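Side-chain contacts in Xaa-Pro dipeptidase (Pyrococcus horikoshii, PDB 1WY2), which probably splits dipeptides that have proline at the C-terminal position and a nonpolar residue before it, acting as a cobalt-dependent, homodimeric metallopeptidase: residues D2-N5 with E6-K10; I45-G49 with E50-L54. All coordinates share one frame; numbering follows the deposited sequence.

Interaction 1. Residues D2-N5 with E6-K10; sequences DIMN and EKVKK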
loop_
_atom_site.group_PDB
_atom_site.type_symbol
_atom_site.label_atom_id
_atom_site.label_comp_id
_atom_site.label_asym_id
_atom_site.label_seq_id
_atom_site.Cartn_x
_atom_site.Cartn_y
_atom_site.Cartn_z
ATOM N N ASP A 2 29.899 6.041 16.774
ATOM C CA ASP A 2 28.689 5.461 17.358
ATOM C C ASP A 2 28.860 3.959 17.522
ATOM O O ASP A 2 29.600 3.323 16.767
ATOM C CB ASP A 2 27.472 5.621 16.436
ATOM C CG ASP A 2 26.985 7.043 16.305
ATOM O OD1 ASP A 2 27.323 7.896 17.152
ATOM O OD2 ASP A 2 26.227 7.291 15.339
ATOM N N ILE A 3 28.163 3.397 18.506
ATOM C CA ILE A 3 28.150 1.955 18.696
ATOM C C ILE A 3 26.948 1.602 17.822
ATOM O O ILE A 3 25.818 1.980 18.133
ATOM C CB ILE A 3 27.869 1.570 20.164
ATOM C CG1 ILE A 3 29.093 1.900 21.027
ATOM C CG2 ILE A 3 27.530 0.088 20.260
ATOM C CD1 ILE A 3 30.379 1.218 20.561
ATOM N N MET A 4 27.199 0.907 16.720
ATOM C CA MET A 4 26.142 0.567 15.771
ATOM C C MET A 4 25.830 -0.926 15.711
ATOM O O MET A 4 26.707 -1.759 15.942
ATOM C CB MET A 4 26.547 1.098 14.393
ATOM C CG MET A 4 26.838 2.600 14.413
ATOM S SD MET A 4 27.604 3.245 12.915
ATOM C CE MET A 4 29.316 2.736 13.178
ATOM N N ASN A 5 24.580 -1.266 15.399
ATOM C CA ASN A 5 24.184 -2.669 15.345
ATOM C C ASN A 5 24.808 -3.406 14.161
ATOM O O ASN A 5 25.396 -2.787 13.269
ATOM C CB ASN A 5 22.648 -2.806 15.350
ATOM C CG ASN A 5 21.987 -2.213 14.116
ATOM O OD1 ASN A 5 22.306 -2.587 12.993
ATOM N ND2 ASN A 5 21.043 -1.297 14.326
ATOM N N GLU A 6 24.696 -4.730 14.157
ATOM C CA GLU A 6 25.315 -5.507 13.092
ATOM C C GLU A 6 24.761 -5.285 11.692
ATOM O O GLU A 6 25.478 -5.482 10.714
ATOM C CB GLU A 6 25.304 -7.002 13.433
ATOM C CG GLU A 6 23.950 -7.627 13.634
ATOM C CD GLU A 6 24.067 -9.115 13.912
ATOM O OE1 GLU A 6 24.777 -9.480 14.874
ATOM O OE2 GLU A 6 23.459 -9.914 13.169
ATOM N N LYS A 7 23.499 -4.873 11.584
ATOM C CA LYS A 7 22.918 -4.628 10.267
ATOM C C LYS A 7 23.557 -3.378 9.675
ATOM O O LYS A 7 23.894 -3.339 8.491
ATOM C CB LYS A 7 21.402 -4.463 10.379
ATOM C CG LYS A 7 20.707 -5.743 10.810
ATOM C CD LYS A 7 19.252 -5.508 11.167
ATOM C CE LYS A 7 18.582 -6.814 11.575
ATOM N NZ LYS A 7 17.164 -6.604 11.976
ATOM N N VAL A 8 23.729 -2.360 10.511
ATOM C CA VAL A 8 24.365 -1.117 10.080
ATOM C C VAL A 8 25.809 -1.419 9.675
ATOM O O VAL A 8 26.306 -0.916 8.666
ATOM C CB VAL A 8 24.360 -0.065 11.224
ATOM C CG1 VAL A 8 25.235 1.125 10.853
ATOM C CG2 VAL A 8 22.933 0.396 11.496
ATOM N N LYS A 9 26.484 -2.257 10.455
ATOM C CA LYS A 9 27.867 -2.595 10.144
ATOM C C LYS A 9 28.009 -3.372 8.844
ATOM O O LYS A 9 28.997 -3.217 8.129
ATOM C CB LYS A 9 28.495 -3.357 11.310
ATOM C CG LYS A 9 28.864 -2.431 12.455
ATOM C CD LYS A 9 29.155 -3.181 13.739
ATOM C CE LYS A 9 29.582 -2.204 14.825
ATOM N NZ LYS A 9 29.433 -2.783 16.181
ATOM N N LYS A 10 27.021 -4.202 8.526
ATOM C CA LYS A 10 27.073 -4.953 7.278
ATOM C C LYS A 10 26.955 -3.986 6.112
ATOM O O LYS A 10 27.569 -4.181 5.062
ATOM C CB LYS A 10 25.953 -5.990 7.224
ATOM C CG LYS A 10 26.240 -7.204 8.096
ATOM C CD LYS A 10 25.200 -8.287 7.923
ATOM C CE LYS A 10 25.563 -9.520 8.741
ATOM N NZ LYS A 10 24.584 -10.624 8.527
#
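N5 caps the first turn of helix 6-17 through its side-chain carbonyl: OD1 accepts from V8 N at 2.9 Å. CG sits between the backbone N and the carbonyl carbon (chi1 65°), which folds the amide back over the helix start. The N-H reaches OD1 from outside the amide plane, with the donor tilted 26° from it. The capped residue also touches the cap: V8 CG2 packs 3.4 Å from N5 OD1, the two side chains crossing at about a right angle. Main chain adds to this N-cap, since K9 N donates to N5 O at 3.1 Å. The amide nitrogen ND2 turns elsewhere, making weak hydrogen bonds to I34 O and N69 OD1.

K9 follows a different route. Its chain is extended beyond CG and runs back past the cap, with CD 3.6 Å from M4 O. NZ then donates to M4 O at 2.9 Å, in the carbonyl plane and at a C=O...N angle of 156°. On the side turned to strand 51-57, M4 meets V8 crosswise: M4 CB lies 3.8 Å from V8 CG1, and with CG beside the backbone N and SD anti to CA, SD reaches the same methyl, also at 3.8 Å. A52 of strand 51-57 receives both M4 and V8, so this apolar pair faces the sheet of the creatinase/prolidase N-terminal domain.

Replacing N5 by an alanine removes OD1 and would probably leave V8 N without its capping acceptor, and the first helical turn more prone to fray. Chemically, two carbonyl oxygens and the OD1 acceptor are matched to N-H groups around the helix start, and the ammonium of K9 is likely to polarise the M4 carbonyl just ahead of it, while M4 and V8 supply the apolar side.

Interaction 2. Residues I45-G49 with E50-L54; sequences ILITG and ESATL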
loop_
_atom_site.group_PDB
_atom_site.type_symbol
_atom_site.label_atom_id
_atom_site.label_comp_id
_atom_site.label_asym_id
_atom_site.label_seq_id
_atom_site.Cartn_x
_atom_site.Cartn_y
_atom_site.Cartn_z
ATOM N N ILE A 45 17.221 6.944 7.201
ATOM C CA ILE A 45 18.411 6.562 7.949
ATOM C C ILE A 45 19.634 6.909 7.113
ATOM O O ILE A 45 19.720 6.536 5.940
ATOM C CB ILE A 45 18.459 5.048 8.244
ATOM C CG1 ILE A 45 17.217 4.619 9.028
ATOM C CG2 ILE A 45 19.721 4.719 9.047
ATOM C CD1 ILE A 45 17.168 3.134 9.328
ATOM N N LEU A 46 20.570 7.645 7.704
ATOM C CA LEU A 46 21.798 8.004 7.006
ATOM C C LEU A 46 22.941 7.281 7.707
ATOM O O LEU A 46 23.167 7.473 8.903
ATOM C CB LEU A 46 22.036 9.517 7.050
ATOM C CG LEU A 46 23.267 10.005 6.281
ATOM C CD1 LEU A 46 23.131 9.644 4.807
ATOM C CD2 LEU A 46 23.416 11.508 6.451
ATOM N N ILE A 47 23.652 6.447 6.958
ATOM C CA ILE A 47 24.766 5.683 7.504
ATOM C C ILE A 47 26.098 6.145 6.923
ATOM O O ILE A 47 26.253 6.241 5.703
ATOM C CB ILE A 47 24.596 4.174 7.200
ATOM C CG1 ILE A 47 23.327 3.648 7.875
ATOM C CG2 ILE A 47 25.814 3.398 7.688
ATOM C CD1 ILE A 47 22.914 2.257 7.421
ATOM N N THR A 48 27.047 6.453 7.805
ATOM C CA THR A 48 28.384 6.858 7.383
ATOM C C THR A 48 29.344 5.834 7.981
ATOM O O THR A 48 28.918 4.932 8.699
ATOM C CB THR A 48 28.770 8.270 7.890
ATOM O OG1 THR A 48 28.862 8.264 9.318
ATOM C CG2 THR A 48 27.743 9.289 7.449
ATOM N N GLY A 49 30.633 5.972 7.697
ATOM C CA GLY A 49 31.593 5.012 8.213
ATOM C C GLY A 49 31.670 4.875 9.723
ATOM O O GLY A 49 32.086 3.834 10.232
ATOM N N GLU A 50 31.258 5.909 10.450
ATOM C CA GLU A 50 31.334 5.873 11.906
ATOM C C GLU A 50 30.046 6.266 12.619
ATOM O O GLU A 50 30.044 6.444 13.838
ATOM C CB GLU A 50 32.469 6.789 12.379
ATOM C CG GLU A 50 33.848 6.383 11.868
ATOM C CD GLU A 50 34.937 7.366 12.278
ATOM O OE1 GLU A 50 34.644 8.294 13.060
ATOM O OE2 GLU A 50 36.086 7.207 11.820
ATOM N N SER A 51 28.946 6.390 11.877
ATOM C CA SER A 51 27.689 6.786 12.498
ATOM C C SER A 51 26.450 6.330 11.735
ATOM O O SER A 51 26.507 6.032 10.544
ATOM C CB SER A 51 27.634 8.309 12.643
ATOM O OG SER A 51 27.407 8.935 11.386
ATOM N N ALA A 52 25.329 6.282 12.445
ATOM C CA ALA A 52 24.047 5.911 11.853
ATOM C C ALA A 52 23.008 6.785 12.541
ATOM O O ALA A 52 22.897 6.773 13.767
ATOM C CB ALA A 52 23.752 4.435 12.097
ATOM N N THR A 53 22.255 7.548 11.755
ATOM C CA THR A 53 21.247 8.447 12.307
ATOM C C THR A 53 19.902 8.315 11.604
ATOM O O THR A 53 19.839 8.183 10.385
ATOM C CB THR A 53 21.697 9.919 12.180
ATOM O OG1 THR A 53 22.997 10.076 12.760
ATOM C CG2 THR A 53 20.717 10.843 12.893
ATOM N N LEU A 54 18.829 8.358 12.382
ATOM C CA LEU A 54 17.483 8.276 11.824
ATOM C C LEU A 54 16.870 9.671 11.870
ATOM O O LEU A 54 16.634 10.214 12.947
ATOM C CB LEU A 54 16.621 7.307 12.638
ATOM C CG LEU A 54 15.128 7.283 12.286
ATOM C CD1 LEU A 54 14.937 6.836 10.842
ATOM C CD2 LEU A 54 14.395 6.356 13.237
HETATM O O HOH W 1 24.732 9.324 10.441
HETATM O O HOH W 2 31.289 9.207 9.951
#
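The peptide groups of L46 and T53 meet as a hydrogen-bonded pair: L46 N donates to T53 O at 2.8 Å, nearly along the C=O axis, while T53 N, tilted 23° from the carbonyl plane, returns a bond to L46 O at 3.0 Å. Of the two faces, one bears I45, I47, A52 and L54, the other L46, T48, S51 and T53. On the first, I45 and L54 form a non-hydrogen-bonded pair whose side chains cross obliquely. I45 CG1 meets L54 CD1 at 3.7 Å, a contact made possible because L54 CG is anti to its own N (chi1 171°) and its CD1 methyl swings across. I47 CG1 lies beside A52 CB, more loosely, at 4.3 Å.

The strands form a beta hairpin, antiparallel by their 172° axis angle, with the chain reversing at G49 and E50. Their backbone angles fall near the type I pattern, though E50 phi is well beyond the ideal. In the six-stranded mixed sheet of the N-terminal domain the hairpin lies between strands 22-25 and 72-75. Helix 6-17 covers I47 and A52, whereas helix 28-35 covers I45 and L54.

The second face is polar toward the turn. T48 OG1 and S51 OG are hydrogen-bonded tip to tip at only 2.6 Å, each hydroxyl placed between its backbone N and carbonyl carbon, so both stand on the flank facing the neighbouring strand. T48 N also donates to S51 O at 2.8 Å, but the return bond from S51 N is weak. A water bridges L46 O, S51 OG and T53 OG1, donating to the carbonyl at 2.9 Å. A second water bonds to T48 OG1 at 2.7 Å and weakly to E50 N, next to the exposed turn.

From the N terminus, interaction 1 comes first: residues 2-10 pass from an extended lead-in to the capped start of helix 6-17. Interaction 2 opens later, at I45, and closes the hairpin turn between strands 44-48 and 51-57. They run in series, neither nested nor crossed, yet their centres lie 9 Å apart and they touch directly. D2 lies beside the hairpin: its backbone N is probably hydrogen-bonded to E50 O, and OD2 to A52 N. Further along, M4 SD packs against S51 C, and V8 on I47 and A52. The lead-in and helix start are thereby tied to the sheet of the N-terminal domain.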